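Local coordinates for protein NDP-rhamnosyltransferase (Saccharopolyspora spinosa, PDB 3TSA) that is a glycosyltransferase of the GT-B type, built from two Rossmann-like domains, at residues V4-L9 with P20-L25; T13-M18 with A42-A47; I332-E337 with H343-D348. All coordinates share one frame; numbering follows the deposited sequence.

Contact 1: residues V4-L9 with P20-L25; sequences VLVVPL and PLCWAL
Val4 turns one methyl, CG2, onto the forked end of Leu25, meeting CD1 at 4.1 Å and CD2 at 4.2 Å. The near equality of these two distances shows that a single methyl sits against both branches of the leucine, and the two side chains cross at about a right angle. Val4 reaches Leu25 with CG2 because its other methyl, CG1, is anti to the backbone N (chi1 -176°), which sets CG2 beside that N and opposite the carbonyl carbon. Two residues on, Val6 adopts the same torsion and again uses CG2, here against the SG of Cys22 at 4.1 Å. The spacing fits the elements: i and i+2 lie on one face of an extended strand, while Cys22 and Leu25 are three apart, nearly one helical turn. The CA atoms of Val4 and Leu25 are 8.4 Å apart, those of Val6 and Cys22 8.5 Å, so over these two pairs helix and strand keep an almost constant spacing. This is the first beta-alpha unit of the N-terminal Rossmann-like domain: strand 3-7 is an interior strand of a parallel sheet, between 31-36 and 117-121, and helix 19-27 packs on one face. Cys22 and Leu25 also touch Val32 of strand 31-36, so the helix spans two strands, and Val4 touches Val117 and Leu119 on the other side. All four residues are buried, and the interface is purely apolar. Trp23 stacks on Trp23 of the second subunit, and Ala24 and Leu25 meet Val380 and Leu383 of helix 376-385.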
loop_
_atom_site.group_PDB
_atom_site.type_symbol
_atom_site.label_atom_id
_atom_site.label_comp_id
_atom_site.label_asym_id
_atom_site.label_seq_id
_atom_site.Cartn_x
_atom_site.Cartn_y
_atom_site.Cartn_z
ATOM N N VAL A 4 1.161 -9.344 12.719
ATOM C CA VAL A 4 -0.177 -9.741 12.310
ATOM C C VAL A 4 -0.140 -10.614 11.073
ATOM O O VAL A 4 0.192 -10.095 9.996
ATOM C CB VAL A 4 -1.074 -8.481 12.061
ATOM C CG1 VAL A 4 -2.599 -8.889 11.709
ATOM C CG2 VAL A 4 -0.942 -7.530 13.249
ATOM N N LEU A 5 -0.620 -11.869 11.201
ATOM C CA LEU A 5 -0.767 -12.757 10.013
ATOM C C LEU A 5 -2.191 -12.616 9.522
ATOM O O LEU A 5 -3.126 -12.885 10.343
ATOM C CB LEU A 5 -0.482 -14.233 10.358
ATOM C CG LEU A 5 -0.496 -15.260 9.211
ATOM C CD1 LEU A 5 0.519 -14.904 8.115
ATOM C CD2 LEU A 5 -0.170 -16.681 9.750
ATOM N N VAL A 6 -2.341 -12.277 8.258
ATOM C CA VAL A 6 -3.624 -12.035 7.688
ATOM C C VAL A 6 -4.018 -13.268 6.866
ATOM O O VAL A 6 -3.206 -13.784 6.047
ATOM C CB VAL A 6 -3.557 -10.809 6.813
ATOM C CG1 VAL A 6 -4.928 -10.533 6.125
ATOM C CG2 VAL A 6 -3.029 -9.649 7.636
ATOM N N VAL A 7 -5.220 -13.782 7.129
ATOM C CA VAL A 7 -5.664 -15.036 6.545
ATOM C C VAL A 7 -6.963 -14.748 5.802
ATOM O O VAL A 7 -8.034 -14.744 6.408
ATOM C CB VAL A 7 -5.936 -16.038 7.648
ATOM C CG1 VAL A 7 -6.320 -17.381 7.104
ATOM C CG2 VAL A 7 -4.693 -16.155 8.558
ATOM N N PRO A 8 -6.865 -14.389 4.495
ATOM C CA PRO A 8 -8.050 -14.091 3.760
ATOM C C PRO A 8 -8.524 -15.317 3.000
ATOM O O PRO A 8 -7.769 -16.299 2.861
ATOM C CB PRO A 8 -7.573 -13.005 2.818
ATOM C CG PRO A 8 -6.107 -13.378 2.563
ATOM C CD PRO A 8 -5.624 -13.930 3.818
ATOM N N LEU A 9 -9.774 -15.281 2.540
ATOM C CA LEU A 9 -10.238 -16.235 1.548
ATOM C C LEU A 9 -9.570 -15.891 0.233
ATOM O O LEU A 9 -9.213 -14.717 0.015
ATOM C CB LEU A 9 -11.724 -16.043 1.308
ATOM C CG LEU A 9 -12.800 -16.866 1.990
ATOM C CD1 LEU A 9 -14.077 -16.472 1.225
ATOM C CD2 LEU A 9 -12.503 -18.327 2.009
ATOM N N PRO A 20 -6.771 -1.194 3.929
ATOM C CA PRO A 20 -6.571 0.006 4.718
ATOM C C PRO A 20 -6.171 -0.351 6.178
ATOM O O PRO A 20 -5.319 0.378 6.805
ATOM C CB PRO A 20 -7.965 0.655 4.656
ATOM C CG PRO A 20 -8.360 0.339 3.217
ATOM C CD PRO A 20 -7.974 -1.074 3.070
ATOM N N LEU A 21 -6.799 -1.406 6.742
ATOM C CA LEU A 21 -6.415 -1.835 8.093
ATOM C C LEU A 21 -4.947 -2.344 8.117
ATOM O O LEU A 21 -4.193 -2.086 9.078
ATOM C CB LEU A 21 -7.371 -2.939 8.612
ATOM C CG LEU A 21 -7.148 -3.373 10.057
ATOM C CD1 LEU A 21 -7.180 -2.220 11.105
ATOM C CD2 LEU A 21 -8.236 -4.392 10.436
ATOM N N CYS A 22 -4.559 -3.090 7.088
ATOM C CA CYS A 22 -3.170 -3.594 6.996
ATOM C C CYS A 22 -2.221 -2.379 6.981
ATOM O O CYS A 22 -1.145 -2.434 7.647
ATOM C CB CYS A 22 -2.973 -4.425 5.728
ATOM S SG CYS A 22 -3.749 -6.042 5.896
ATOM N N TRP A 23 -2.603 -1.326 6.245
ATOM C CA TRP A 23 -1.749 -0.150 6.076
ATOM C C TRP A 23 -1.758 0.594 7.399
ATOM O O TRP A 23 -0.724 1.093 7.774
ATOM C CB TRP A 23 -2.363 0.826 5.151
ATOM C CG TRP A 23 -2.206 0.564 3.750
ATOM C CD1 TRP A 23 -1.237 -0.255 3.130
ATOM C CD2 TRP A 23 -2.999 1.158 2.718
ATOM N NE1 TRP A 23 -1.460 -0.194 1.765
ATOM C CE2 TRP A 23 -2.506 0.679 1.488
ATOM C CE3 TRP A 23 -4.092 2.094 2.712
ATOM C CZ2 TRP A 23 -3.082 1.112 0.238
ATOM C CZ3 TRP A 23 -4.694 2.408 1.527
ATOM C CH2 TRP A 23 -4.192 1.912 0.297
ATOM N N ALA A 24 -2.930 0.700 8.078
ATOM C CA ALA A 24 -2.986 1.319 9.433
ATOM C C ALA A 24 -1.991 0.647 10.388
ATOM O O ALA A 24 -1.338 1.340 11.152
ATOM C CB ALA A 24 -4.404 1.208 10.047
ATOM N N LEU A 25 -1.956 -0.691 10.370
ATOM C CA LEU A 25 -1.058 -1.503 11.198
ATOM C C LEU A 25 0.402 -1.129 10.888
ATOM O O LEU A 25 1.148 -0.803 11.810
ATOM C CB LEU A 25 -1.336 -3.019 10.988
ATOM C CG LEU A 25 -2.619 -3.420 11.728
ATOM C CD1 LEU A 25 -3.147 -4.720 11.158
ATOM C CD2 LEU A 25 -2.350 -3.587 13.240
#

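Contact 2: residues T13-M18 with A42-A47; sequences THLMAM and ATAHGA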
loop_
_atom_site.group_PDB
_atom_site.type_symbol
_atom_site.label_atom_id
_atom_site.label_comp_id
_atom_site.label_asym_id
_atom_site.label_seq_id
_atom_site.Cartn_x
_atom_site.Cartn_y
_atom_site.Cartn_z
ATOM N N THR A 13 -11.583 -9.378 -3.563
ATOM C CA THR A 13 -12.400 -8.363 -2.853
ATOM C C THR A 13 -12.330 -8.484 -1.319
ATOM O O THR A 13 -12.424 -7.484 -0.629
ATOM C CB THR A 13 -13.891 -8.349 -3.241
ATOM O OG1 THR A 13 -14.485 -9.592 -2.901
ATOM C CG2 THR A 13 -14.095 -8.104 -4.723
ATOM N N HIS A 14 -12.196 -9.693 -0.817
ATOM C CA HIS A 14 -12.143 -9.895 0.649
ATOM C C HIS A 14 -10.802 -9.391 1.207
ATOM O O HIS A 14 -10.773 -8.935 2.362
ATOM C CB HIS A 14 -12.263 -11.345 0.997
ATOM C CG HIS A 14 -13.621 -11.918 0.685
ATOM N ND1 HIS A 14 -14.281 -12.765 1.535
ATOM C CD2 HIS A 14 -14.401 -11.811 -0.431
ATOM C CE1 HIS A 14 -15.421 -13.154 0.959
ATOM N NE2 HIS A 14 -15.515 -12.584 -0.226
ATOM N N LEU A 15 -9.727 -9.554 0.422
ATOM C CA LEU A 15 -8.412 -9.012 0.838
ATOM C C LEU A 15 -8.416 -7.467 0.709
ATOM O O LEU A 15 -7.984 -6.731 1.625
ATOM C CB LEU A 15 -7.240 -9.627 0.038
ATOM C CG LEU A 15 -5.894 -8.957 0.348
ATOM C CD1 LEU A 15 -5.557 -8.954 1.836
ATOM C CD2 LEU A 15 -4.783 -9.773 -0.400
ATOM N N MET A 16 -8.978 -6.969 -0.404
ATOM C CA MET A 16 -9.047 -5.514 -0.543
ATOM C C MET A 16 -9.782 -4.834 0.603
ATOM O O MET A 16 -9.415 -3.722 0.986
ATOM C CB MET A 16 -9.672 -5.135 -1.902
ATOM C CG MET A 16 -8.602 -5.249 -3.076
ATOM S SD MET A 16 -9.509 -5.268 -4.613
ATOM C CE MET A 16 -9.513 -3.505 -4.845
ATOM N N ALA A 17 -10.834 -5.491 1.128
ATOM C CA ALA A 17 -11.604 -4.963 2.258
ATOM C C ALA A 17 -10.691 -4.801 3.506
ATOM O O ALA A 17 -11.009 -4.027 4.342
ATOM C CB ALA A 17 -12.753 -5.917 2.625
ATOM N N MET A 18 -9.551 -5.521 3.555
ATOM C CA MET A 18 -8.661 -5.450 4.729
ATOM C C MET A 18 -7.473 -4.544 4.478
ATOM O O MET A 18 -6.661 -4.341 5.371
ATOM C CB MET A 18 -8.123 -6.830 5.051
ATOM C CG MET A 18 -9.321 -7.729 5.438
ATOM S SD MET A 18 -8.834 -9.186 6.337
ATOM C CE MET A 18 -8.219 -9.924 4.980
ATOM N N ALA A 42 -1.170 -11.138 -6.500
ATOM C CA ALA A 42 -1.079 -9.866 -7.192
ATOM C C ALA A 42 -1.946 -8.765 -6.507
ATOM O O ALA A 42 -1.538 -7.581 -6.459
ATOM C CB ALA A 42 -1.453 -10.101 -8.763
ATOM N N THR A 43 -3.057 -9.151 -5.873
ATOM C CA THR A 43 -3.874 -8.198 -5.121
ATOM C C THR A 43 -3.035 -7.667 -3.885
ATOM O O THR A 43 -3.003 -6.429 -3.589
ATOM C CB THR A 43 -5.077 -8.886 -4.614
ATOM O OG1 THR A 43 -5.784 -9.353 -5.797
ATOM C CG2 THR A 43 -6.015 -7.860 -3.893
ATOM N N ALA A 44 -2.374 -8.613 -3.234
ATOM C CA ALA A 44 -1.558 -8.315 -2.020
ATOM C C ALA A 44 -0.362 -7.388 -2.380
ATOM O O ALA A 44 -0.164 -6.285 -1.863
ATOM C CB ALA A 44 -1.068 -9.637 -1.333
ATOM N N HIS A 45 0.388 -7.831 -3.385
ATOM C CA HIS A 45 1.487 -7.081 -3.872
ATOM C C HIS A 45 1.111 -5.760 -4.440
ATOM O O HIS A 45 1.821 -4.729 -4.180
ATOM C CB HIS A 45 2.354 -7.871 -4.853
ATOM C CG HIS A 45 2.994 -9.081 -4.259
ATOM N ND1 HIS A 45 3.635 -10.028 -5.025
ATOM C CD2 HIS A 45 3.114 -9.500 -2.963
ATOM C CE1 HIS A 45 4.124 -10.976 -4.238
ATOM N NE2 HIS A 45 3.795 -10.699 -2.985
ATOM N N GLY A 46 -0.060 -5.692 -5.093
ATOM C CA GLY A 46 -0.497 -4.445 -5.728
ATOM C C GLY A 46 -0.857 -3.356 -4.731
ATOM O O GLY A 46 -0.932 -2.203 -5.094
ATOM N N ALA A 47 -1.032 -3.760 -3.460
ATOM C CA ALA A 47 -1.336 -2.878 -2.270
ATOM C C ALA A 47 -0.131 -2.466 -1.369
ATOM O O ALA A 47 -0.224 -1.831 -0.316
ATOM C CB ALA A 47 -2.408 -3.521 -1.393
#
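Leu15 drives its CD2 methyl against the backbone side of Ala44, 3.8 Å from CB and 3.9 Å from CA, so the methyl rests where this small residue lets the helices come near. The same CD2 reaches CG2 of Thr43 at 4.2 Å. That threonine methyl is shared, for Met16 brings its CG to CG2 of Thr43 at 3.8 Å, the two side chains crossing at about a right angle. It is thus the upper part of the methionine chain that makes the contact. Thr43 offers carbon because CG2 is anti to the backbone N, with chi1 -61° placing OG1 beside that N. The CA atoms of Leu15 and Ala44 are 7.5 Å apart, those of Met16 and Thr43 7.4 Å, a close helix-to-helix approach. In the next shell, the Met16 side chain also touches Tyr202. On the far flank of helix 12-16, His14 ND1 and Asp121 OD2 are hydrogen-bonded, and the His14 ring meets that of Trp143; on the other helix, His45 NE2 is bonded to Thr51 OG1. These methyl and methylene contacts join helix 12-16, after the first strand, to helix 38-46, after the second, in the N-terminal Rossmann-like domain of a GT-B protein.

Contact 3: residues I332-E337 with H343-D348; sequences ICLPDE and HEQFTD
Phe346 carries the CD1 methyl of Leu334 over one face of its ring, 3.8 Å from the ring centroid and 16° off the normal, a CH-pi contact. The methyl is displaced toward the CG side: Leu334 CD1 is 3.6 Å from Phe346 CG but 4.2 Å from CE2. The CD1 branch alone lies on the ring, and the side chains cross at about a right angle. One face of the His343 ring carries Thr347 OG1, 3.5 Å above the plane and offset toward the rim. Phe346 has CG anti to its backbone N (chi1 -163°), which carries the ring toward Leu310, Leu312 and helix 236-246, a helix that touches both Phe346 and Thr347. Leu334 follows directly on strand 331-333, the edge strand, within this chain, of the parallel sheet in the C-terminal Rossmann-like domain. Its CD2 lies near the amide end of Gln345, whose extended side chain comes the other way at the partly exposed border. Asp336 N-caps the intervening helix 337-340, its OD1 accepting from Ala339 N. On the flank toward helix 236-246, Thr347 OG1 donates to His343 O at 3.0 Å, tilted 34° from the carbonyl plane, opposite the face Thr347 N uses.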
loop_
_atom_site.group_PDB
_atom_site.type_symbol
_atom_site.label_atom_id
_atom_site.label_comp_id
_atom_site.label_asym_id
_atom_site.label_seq_id
_atom_site.Cartn_x
_atom_site.Cartn_y
_atom_site.Cartn_z
ATOM N N ILE A 332 -32.044 0.831 -6.095
ATOM C CA ILE A 332 -33.090 -0.073 -6.607
ATOM C C ILE A 332 -32.420 -1.443 -6.753
ATOM O O ILE A 332 -31.279 -1.534 -7.200
ATOM C CB ILE A 332 -33.668 0.476 -7.926
ATOM C CG1 ILE A 332 -34.601 1.687 -7.651
ATOM C CG2 ILE A 332 -34.533 -0.634 -8.634
ATOM C CD1 ILE A 332 -35.057 2.359 -8.899
ATOM N N CYS A 333 -33.138 -2.514 -6.363
ATOM C CA CYS A 333 -32.660 -3.862 -6.511
ATOM C C CYS A 333 -33.392 -4.545 -7.720
ATOM O O CYS A 333 -34.643 -4.460 -7.790
ATOM C CB CYS A 333 -32.983 -4.590 -5.174
ATOM S SG CYS A 333 -32.706 -6.410 -5.330
ATOM N N LEU A 334 -32.674 -5.140 -8.675
ATOM C CA LEU A 334 -33.336 -6.089 -9.642
ATOM C C LEU A 334 -32.979 -7.494 -9.137
ATOM O O LEU A 334 -31.848 -7.959 -9.326
ATOM C CB LEU A 334 -32.870 -5.845 -11.099
ATOM C CG LEU A 334 -32.861 -4.378 -11.587
ATOM C CD1 LEU A 334 -32.365 -4.244 -13.032
ATOM C CD2 LEU A 334 -34.290 -3.826 -11.459
ATOM N N PRO A 335 -33.952 -8.191 -8.514
ATOM C CA PRO A 335 -33.529 -9.255 -7.558
ATOM C C PRO A 335 -33.271 -10.597 -8.169
ATOM O O PRO A 335 -32.740 -11.471 -7.502
ATOM C CB PRO A 335 -34.716 -9.370 -6.610
ATOM C CG PRO A 335 -35.893 -8.974 -7.452
ATOM C CD PRO A 335 -35.341 -7.790 -8.273
ATOM N N ASP A 336 -33.600 -10.735 -9.438
ATOM C CA ASP A 336 -33.484 -12.084 -10.062
ATOM C C ASP A 336 -33.360 -11.939 -11.563
ATOM O O ASP A 336 -33.319 -10.816 -12.069
ATOM C CB ASP A 336 -34.700 -12.996 -9.686
ATOM C CG ASP A 336 -35.984 -12.321 -9.939
ATOM O OD1 ASP A 336 -36.064 -11.508 -10.873
ATOM O OD2 ASP A 336 -36.955 -12.629 -9.184
ATOM N N GLU A 337 -33.201 -13.066 -12.290
ATOM C CA GLU A 337 -32.964 -12.977 -13.686
ATOM C C GLU A 337 -34.085 -12.334 -14.508
ATOM O O GLU A 337 -33.822 -11.532 -15.442
ATOM C CB GLU A 337 -32.600 -14.367 -14.245
ATOM C CG GLU A 337 -31.997 -14.173 -15.638
ATOM C CD GLU A 337 -31.921 -15.522 -16.410
ATOM O OE1 GLU A 337 -32.849 -16.348 -16.284
ATOM O OE2 GLU A 337 -30.917 -15.718 -17.162
ATOM N N HIS A 343 -35.583 -5.355 -19.946
ATOM C CA HIS A 343 -34.856 -4.156 -20.431
ATOM C C HIS A 343 -35.685 -2.915 -20.107
ATOM O O HIS A 343 -35.179 -1.860 -19.657
ATOM C CB HIS A 343 -34.595 -4.221 -21.948
ATOM C CG HIS A 343 -34.072 -2.926 -22.506
ATOM N ND1 HIS A 343 -32.784 -2.503 -22.303
ATOM C CD2 HIS A 343 -34.668 -1.976 -23.262
ATOM C CE1 HIS A 343 -32.597 -1.343 -22.903
ATOM N NE2 HIS A 343 -33.726 -0.998 -23.492
ATOM N N GLU A 344 -36.987 -3.036 -20.294
ATOM C CA GLU A 344 -37.824 -1.882 -19.937
ATOM C C GLU A 344 -37.786 -1.476 -18.453
ATOM O O GLU A 344 -37.713 -0.256 -18.081
ATOM C CB GLU A 344 -39.277 -2.178 -20.395
ATOM C CG GLU A 344 -40.308 -1.063 -20.052
ATOM C CD GLU A 344 -41.760 -1.425 -20.476
ATOM O OE1 GLU A 344 -42.481 -2.147 -19.720
ATOM O OE2 GLU A 344 -42.167 -0.977 -21.566
ATOM N N GLN A 345 -37.894 -2.468 -17.588
ATOM C CA GLN A 345 -37.887 -2.259 -16.146
ATOM C C GLN A 345 -36.512 -1.682 -15.707
ATOM O O GLN A 345 -36.448 -0.774 -14.861
ATOM C CB GLN A 345 -38.191 -3.593 -15.425
ATOM C CG GLN A 345 -37.937 -3.519 -13.886
ATOM C CD GLN A 345 -38.264 -4.876 -13.160
ATOM O OE1 GLN A 345 -38.902 -5.801 -13.730
ATOM N NE2 GLN A 345 -37.837 -4.971 -11.918
ATOM N N PHE A 346 -35.446 -2.214 -16.313
ATOM C CA PHE A 346 -34.055 -1.787 -16.007
ATOM C C PHE A 346 -33.879 -0.304 -16.371
ATOM O O PHE A 346 -33.443 0.530 -15.535
ATOM C CB PHE A 346 -33.121 -2.718 -16.754
ATOM C CG PHE A 346 -31.672 -2.745 -16.284
ATOM C CD1 PHE A 346 -31.097 -1.652 -15.624
ATOM C CD2 PHE A 346 -30.903 -3.905 -16.493
ATOM C CE1 PHE A 346 -29.776 -1.728 -15.211
ATOM C CE2 PHE A 346 -29.569 -3.987 -16.098
ATOM C CZ PHE A 346 -28.992 -2.864 -15.424
ATOM N N THR A 347 -34.289 0.037 -17.608
ATOM C CA THR A 347 -34.244 1.427 -18.072
ATOM C C THR A 347 -35.085 2.325 -17.179
ATOM O O THR A 347 -34.611 3.426 -16.795
ATOM C CB THR A 347 -34.785 1.443 -19.555
ATOM O OG1 THR A 347 -33.815 0.698 -20.317
ATOM C CG2 THR A 347 -34.739 2.822 -20.054
ATOM N N ASP A 348 -36.298 1.874 -16.838
ATOM C CA ASP A 348 -37.205 2.687 -16.043
ATOM C C ASP A 348 -36.575 2.919 -14.639
ATOM O O ASP A 348 -36.713 4.028 -14.057
ATOM C CB ASP A 348 -38.605 2.021 -15.924
ATOM C CG ASP A 348 -39.442 2.184 -17.174
ATOM O OD1 ASP A 348 -39.056 2.888 -18.072
ATOM O OD2 ASP A 348 -40.506 1.544 -17.259
#

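Overall arrangement
Contacts 1 and 2 belong to the N-terminal Rossmann-like domain and interlock along the chain: their segments alternate, their centres lie 9 Å apart, and Met18 CE packs on Val6 CG1 at 3.5 Å. Trp23 NE1 to Ala47 O adds a probable hydrogen bond between them, and both reach the second subunit. Contact 3 belongs to the other domain, about 37 Å from contact 1 and 31 Å from contact 2, centre to centre. Contact 1 is strand-on-helix and fully buried; contact 2 is helix-on-helix and partly buried; contact 3, strand end against helix, is buried at Leu334 and Phe346. Contacts 1 and 2 use carbon and sulfur alone; contact 3 adds an aromatic face and a partly exposed amide at its border, and none has a polar bond between its segments.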